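Local structure of extracellular invertase (Aspergillus kawachii, 5XH8) at residues N251-D256 against R374-L379; I266-G271 against L290-T295. The protein is a secreted beta-fructofuranosidase of glycoside hydrolase family 32 with high transfructosylation activity, consistent with making fructooligosaccharides such as 1-kestose from sucrose. All coordinates share one frame; numbering follows the deposited sequence.

Following the chain from the N terminus, strand 250-255 comes first and supplies residues 251-256 of contact 1. Strand 265-274 follows and pairs with strand 286-298 in contact 2, so that contact 2 closes a short loop with 18 residues between its segments. Contact 1 closes only when the chain returns at 374-379, after 117 intervening residues, and contact 2 lies wholly within that longer loop; the two loops nest and do not cross. Contact 2 is pairing inside one antiparallel sheet, whereas contact 1 ties that sheet to the sheet containing strand 366-385. Their centres are 9 Å apart, and Leu-255 packs on Phe-267.

Contact 1. Residues N251-D256 against R374-L379; sequences NVFSLD and RELRVL
Leu-255 lies against the side chains of Leu-376 and Val-378 and the main chain of Arg-377. Leu-255 CB meets Val-378 CG2 at 3.8 Å. CG stands beside the backbone N and anti to the carbonyl carbon (chi1 -57°), and from there the two methyls diverge. Leu-255 CD1 rests on the main chain, 3.8 Å from Arg-377 N, and also touches Leu-376 CB at 4.1 Å. Leu-255 CD2 comes 3.5 Å from Leu-376 O. Two residues earlier, Phe-253 CZ lies 3.7 Å from Leu-376 CD1, the two side chains crossing at about a right angle.

One hydrogen bond joins the segments, from Val-378 N to Asp-256 O at 2.8 Å. It is almost straight at hydrogen, yet the donor stands 45° out of the carbonyl plane. Asp-256 O also lies 3.6 Å from Arg-377 CB. The Asp-256 carboxylate bonds instead within the loop that follows the strand, OD2 to Asn-261 ND2 and OD1 to the backbone N of Tyr-258 and Gly-259.

The segment axes cross at -52° and come no closer than 7.1 Å, and the strands belong to different sheets, so this is a contact between sheets of the beta-propeller domain, joined by that single backbone bond. Strand 265-274 flanks 250-255, with Phe-253 on Phe-267, while strand 408-418 adds Leu-414 against Leu-255 and strand 341-348 adds Phe-342 against Leu-376.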
loop_
_atom_site.group_PDB
_atom_site.type_symbol
_atom_site.label_atom_id
_atom_site.label_comp_id
_atom_site.label_asym_id
_atom_site.label_seq_id
_atom_site.Cartn_x
_atom_site.Cartn_y
_atom_site.Cartn_z
ATOM N N ASN A 251 -3.906 8.755 -22.370
ATOM C CA ASN A 251 -5.180 8.192 -22.814
ATOM C C ASN A 251 -4.879 7.224 -23.968
ATOM O O ASN A 251 -4.006 7.503 -24.770
ATOM C CB ASN A 251 -6.078 9.260 -23.414
ATOM C CG ASN A 251 -6.501 10.336 -22.433
ATOM O OD1 ASN A 251 -5.831 10.675 -21.450
ATOM N ND2 ASN A 251 -7.593 10.905 -22.745
ATOM N N VAL A 252 -5.680 6.169 -24.108
ATOM C CA VAL A 252 -5.571 5.206 -25.213
ATOM C C VAL A 252 -6.972 4.981 -25.786
ATOM O O VAL A 252 -7.961 4.818 -25.048
ATOM C CB VAL A 252 -4.973 3.859 -24.746
ATOM C CG1 VAL A 252 -4.838 2.883 -25.910
ATOM C CG2 VAL A 252 -3.608 4.082 -24.128
ATOM N N PHE A 253 -7.051 5.014 -27.114
ATOM C CA PHE A 253 -8.327 4.922 -27.833
ATOM C C PHE A 253 -8.043 4.557 -29.285
ATOM O O PHE A 253 -6.885 4.459 -29.713
ATOM C CB PHE A 253 -9.102 6.255 -27.744
ATOM C CG PHE A 253 -8.281 7.450 -28.128
ATOM C CD1 PHE A 253 -7.396 8.033 -27.218
ATOM C CD2 PHE A 253 -8.357 7.976 -29.421
ATOM C CE1 PHE A 253 -6.613 9.117 -27.584
ATOM C CE2 PHE A 253 -7.588 9.067 -29.782
ATOM C CZ PHE A 253 -6.716 9.641 -28.871
ATOM N N SER A 254 -9.105 4.307 -30.028
ATOM C CA SER A 254 -8.968 3.833 -31.379
ATOM C C SER A 254 -10.036 4.486 -32.252
ATOM O O SER A 254 -11.199 4.627 -31.849
ATOM C CB SER A 254 -9.017 2.279 -31.419
ATOM O OG SER A 254 -10.230 1.774 -30.870
ATOM N N LEU A 255 -9.615 4.864 -33.453
ATOM C CA LEU A 255 -10.390 5.733 -34.338
ATOM C C LEU A 255 -10.536 5.188 -35.780
ATOM O O LEU A 255 -9.677 4.449 -36.269
ATOM C CB LEU A 255 -9.674 7.097 -34.442
ATOM C CG LEU A 255 -9.415 7.870 -33.143
ATOM C CD1 LEU A 255 -8.617 9.154 -33.429
ATOM C CD2 LEU A 255 -10.722 8.144 -32.426
ATOM N N ASP A 256 -11.615 5.600 -36.436
ATOM C CA ASP A 256 -11.697 5.571 -37.899
ATOM C C ASP A 256 -11.954 6.993 -38.415
ATOM O O ASP A 256 -11.765 7.983 -37.674
ATOM C CB ASP A 256 -12.748 4.542 -38.359
ATOM C CG ASP A 256 -14.155 4.876 -37.931
ATOM O OD1 ASP A 256 -14.489 6.014 -37.486
ATOM O OD2 ASP A 256 -14.973 3.958 -38.028
ATOM N N ARG A 374 -13.295 18.466 -27.957
ATOM C CA ARG A 374 -12.833 18.208 -29.318
ATOM C C ARG A 374 -13.135 16.753 -29.728
ATOM O O ARG A 374 -12.897 15.811 -28.955
ATOM C CB ARG A 374 -11.349 18.480 -29.446
ATOM C CG ARG A 374 -11.003 19.944 -29.291
ATOM C CD ARG A 374 -9.529 20.244 -29.194
ATOM N NE ARG A 374 -9.371 21.687 -28.961
ATOM C CZ ARG A 374 -8.226 22.317 -28.724
ATOM N NH1 ARG A 374 -7.075 21.668 -28.664
ATOM N NH2 ARG A 374 -8.247 23.626 -28.543
ATOM N N GLU A 375 -13.696 16.607 -30.933
ATOM C CA GLU A 375 -13.821 15.315 -31.613
ATOM C C GLU A 375 -12.480 14.946 -32.218
ATOM O O GLU A 375 -11.833 15.780 -32.866
ATOM C CB GLU A 375 -14.925 15.351 -32.696
ATOM C CG GLU A 375 -16.311 15.336 -32.109
ATOM C CD GLU A 375 -17.405 15.475 -33.150
ATOM O OE1 GLU A 375 -17.140 15.107 -34.290
ATOM O OE2 GLU A 375 -18.536 15.912 -32.831
ATOM N N LEU A 376 -12.039 13.709 -31.948
ATOM C CA LEU A 376 -10.849 13.157 -32.580
ATOM C C LEU A 376 -11.262 12.054 -33.561
ATOM O O LEU A 376 -12.169 11.237 -33.264
ATOM C CB LEU A 376 -9.877 12.611 -31.545
ATOM C CG LEU A 376 -9.394 13.577 -30.466
ATOM C CD1 LEU A 376 -8.286 12.899 -29.662
ATOM C CD2 LEU A 376 -8.906 14.904 -31.024
ATOM N N ARG A 377 -10.630 12.058 -34.735
ATOM C CA ARG A 377 -10.924 11.056 -35.794
ATOM C C ARG A 377 -9.734 10.943 -36.727
ATOM O O ARG A 377 -8.829 11.776 -36.686
ATOM C CB ARG A 377 -12.190 11.432 -36.578
ATOM C CG ARG A 377 -12.047 12.629 -37.524
ATOM C CD ARG A 377 -13.386 13.064 -38.108
ATOM N NE ARG A 377 -13.252 14.137 -39.101
ATOM C CZ ARG A 377 -12.801 13.990 -40.361
ATOM N NH1 ARG A 377 -12.373 12.807 -40.834
ATOM N NH2 ARG A 377 -12.731 15.063 -41.152
ATOM N N VAL A 378 -9.739 9.918 -37.578
ATOM C CA VAL A 378 -8.679 9.794 -38.582
ATOM C C VAL A 378 -9.024 10.761 -39.713
ATOM O O VAL A 378 -10.136 10.728 -40.210
ATOM C CB VAL A 378 -8.515 8.348 -39.119
ATOM C CG1 VAL A 378 -7.351 8.285 -40.100
ATOM C CG2 VAL A 378 -8.250 7.391 -37.972
ATOM N N LEU A 379 -8.108 11.665 -40.046
ATOM C CA LEU A 379 -8.363 12.650 -41.089
ATOM C C LEU A 379 -7.536 12.263 -42.302
ATOM O O LEU A 379 -6.337 11.979 -42.165
ATOM C CB LEU A 379 -7.992 14.072 -40.638
ATOM C CG LEU A 379 -8.027 15.156 -41.735
ATOM C CD1 LEU A 379 -9.431 15.328 -42.277
ATOM C CD2 LEU A 379 -7.504 16.487 -41.227
#

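Contact 2. Residues I266-G271 against L290-T295; sequences IFTTIG and LWVSGT
Thr-268 and Val-292 form the middle pair of an antiparallel ladder and exchange two backbone hydrogen bonds: Thr-268 N gives to Val-292 O, and Val-292 N to Thr-268 O, both at 2.9 Å. Ile-270 and Leu-290 are joined likewise, by Ile-270 N to Leu-290 O at 3.0 Å and its reciprocal. At the other end Gly-294 N reaches Ile-266 O, and a water takes over beyond it, accepting from Ile-266 N and donating to Gly-294 O. Phe-267 with Ser-293 and Thr-269 with Trp-291 are the intervening non-hydrogen-bonded pairs. Here CA-H...O contacts add to the ladder, as from Phe-267 CA to Val-292 O at 3.2 Å.

Aromatic packing occupies the face that carries Phe-267, Thr-269, Trp-291 and Ser-293. The Phe-267 and Trp-291 side chains run side by side, and Trp-291 CZ3 comes to the phenyl edge, 3.9 Å from Phe-267 CE2. Ser-293 CB touches CE2 of Phe-267 at 3.6 Å, while its OG stands over one ring face, offset toward the rim, and bonds to Asn-307. Trp-291 CB meets Thr-269 CG2 at 4.0 Å.

Aliphatic contacts line the other face. Thr-268 CG2 lies 3.8 Å from Val-292 CB; chi1 of 180° sets this methyl between N and the carbonyl carbon and carries OG1 anti to N, where it bonds to Asn-251 O and Gln-206. Ile-270 CG1 approaches Leu-290 CB.

With segment axes at 155°, this hairpin supplies the two middle strands of an antiparallel sheet consistent with one blade of the family 32 beta-propeller: strand 250-255 continues it beside 265-274, and strand 302-311 beside 286-298. Leu-414 of strand 408-418 covers Phe-267 and Trp-291, whereas Trp-243 packs on Leu-290 and Val-292.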
loop_
_atom_site.group_PDB
_atom_site.type_symbol
_atom_site.label_atom_id
_atom_site.label_comp_id
_atom_site.label_asym_id
_atom_site.label_seq_id
_atom_site.Cartn_x
_atom_site.Cartn_y
_atom_site.Cartn_z
ATOM N N ILE A 266 -5.062 2.729 -33.547
ATOM C CA ILE A 266 -4.843 3.017 -32.127
ATOM C C ILE A 266 -3.992 4.287 -31.951
ATOM O O ILE A 266 -2.927 4.455 -32.565
ATOM C CB ILE A 266 -4.224 1.801 -31.409
ATOM C CG1 ILE A 266 -5.262 0.681 -31.319
ATOM C CG2 ILE A 266 -3.742 2.159 -29.999
ATOM C CD1 ILE A 266 -4.682 -0.683 -30.963
ATOM N N PHE A 267 -4.487 5.173 -31.103
ATOM C CA PHE A 267 -3.826 6.444 -30.785
ATOM C C PHE A 267 -3.703 6.582 -29.267
ATOM O O PHE A 267 -4.493 5.988 -28.521
ATOM C CB PHE A 267 -4.677 7.609 -31.278
ATOM C CG PHE A 267 -4.700 7.791 -32.776
ATOM C CD1 PHE A 267 -5.558 7.034 -33.576
ATOM C CD2 PHE A 267 -3.922 8.775 -33.379
ATOM C CE1 PHE A 267 -5.612 7.236 -34.959
ATOM C CE2 PHE A 267 -3.967 8.979 -34.760
ATOM C CZ PHE A 267 -4.809 8.205 -35.547
ATOM N N THR A 268 -2.739 7.382 -28.827
ATOM C CA THR A 268 -2.663 7.806 -27.427
ATOM C C THR A 268 -2.461 9.320 -27.386
ATOM O O THR A 268 -1.839 9.881 -28.305
ATOM C CB THR A 268 -1.536 7.072 -26.660
ATOM O OG1 THR A 268 -1.490 7.506 -25.285
ATOM C CG2 THR A 268 -0.167 7.289 -27.322
ATOM N N THR A 269 -3.015 9.978 -26.369
ATOM C CA THR A 269 -2.596 11.353 -26.020
ATOM C C THR A 269 -1.829 11.328 -24.694
ATOM O O THR A 269 -2.162 10.546 -23.793
ATOM C CB THR A 269 -3.748 12.373 -26.006
ATOM O OG1 THR A 269 -4.725 12.041 -25.009
ATOM C CG2 THR A 269 -4.440 12.423 -27.375
ATOM N N ILE A 270 -0.782 12.151 -24.605
ATOM C CA ILE A 270 0.060 12.218 -23.410
ATOM C C ILE A 270 0.537 13.616 -23.198
ATOM O O ILE A 270 0.717 14.351 -24.157
ATOM C CB ILE A 270 1.342 11.365 -23.510
ATOM C CG1 ILE A 270 2.001 11.515 -24.892
ATOM C CG2 ILE A 270 1.015 9.916 -23.253
ATOM C CD1 ILE A 270 3.450 11.125 -24.874
ATOM N N GLY A 271 0.750 13.963 -21.934
ATOM C CA GLY A 271 1.559 15.105 -21.564
ATOM C C GLY A 271 2.991 14.615 -21.416
ATOM O O GLY A 271 3.227 13.526 -20.895
ATOM N N LEU A 290 0.781 16.170 -26.465
ATOM C CA LEU A 290 0.993 15.386 -27.694
ATOM C C LEU A 290 -0.090 14.343 -27.986
ATOM O O LEU A 290 -0.790 13.866 -27.077
ATOM C CB LEU A 290 2.355 14.694 -27.618
ATOM C CG LEU A 290 3.587 15.518 -27.287
ATOM C CD1 LEU A 290 4.830 14.631 -27.233
ATOM C CD2 LEU A 290 3.778 16.618 -28.306
ATOM N N TRP A 291 -0.233 14.023 -29.277
ATOM C CA TRP A 291 -0.951 12.831 -29.751
ATOM C C TRP A 291 0.035 11.965 -30.539
ATOM O O TRP A 291 1.043 12.468 -31.070
ATOM C CB TRP A 291 -2.184 13.177 -30.603
ATOM C CG TRP A 291 -1.862 13.812 -31.960
ATOM C CD1 TRP A 291 -1.860 15.140 -32.247
ATOM C CD2 TRP A 291 -1.502 13.135 -33.182
ATOM N NE1 TRP A 291 -1.533 15.350 -33.564
ATOM C CE2 TRP A 291 -1.306 14.142 -34.171
ATOM C CE3 TRP A 291 -1.335 11.781 -33.543
ATOM C CZ2 TRP A 291 -0.927 13.846 -35.510
ATOM C CZ3 TRP A 291 -0.953 11.479 -34.890
ATOM C CH2 TRP A 291 -0.750 12.518 -35.843
ATOM N N VAL A 292 -0.241 10.660 -30.577
ATOM C CA VAL A 292 0.653 9.681 -31.215
ATOM C C VAL A 292 -0.171 8.564 -31.799
ATOM O O VAL A 292 -1.042 8.013 -31.115
ATOM C CB VAL A 292 1.648 9.039 -30.227
ATOM C CG1 VAL A 292 2.708 8.222 -30.974
ATOM C CG2 VAL A 292 2.327 10.090 -29.376
ATOM N N SER A 293 0.108 8.246 -33.070
ATOM C CA SER A 293 -0.491 7.100 -33.762
ATOM C C SER A 293 0.511 5.970 -33.716
ATOM O O SER A 293 1.702 6.210 -33.775
ATOM C CB SER A 293 -0.776 7.451 -35.235
ATOM O OG SER A 293 -1.296 6.324 -35.926
ATOM N N GLY A 294 0.041 4.741 -33.610
ATOM C CA GLY A 294 0.942 3.617 -33.626
ATOM C C GLY A 294 0.300 2.288 -33.922
ATOM O O GLY A 294 -0.925 2.131 -33.839
ATOM N N THR A 295 1.146 1.325 -34.276
ATOM C CA THR A 295 0.685 -0.038 -34.521
ATOM C C THR A 295 1.040 -0.836 -33.291
ATOM O O THR A 295 2.008 -0.532 -32.592
ATOM C CB THR A 295 1.333 -0.668 -35.781
ATOM O OG1 THR A 295 2.756 -0.619 -35.656
ATOM C CG2 THR A 295 0.916 0.079 -37.076
HETATM O O HOH W 1 -3.069 0.986 -34.709
#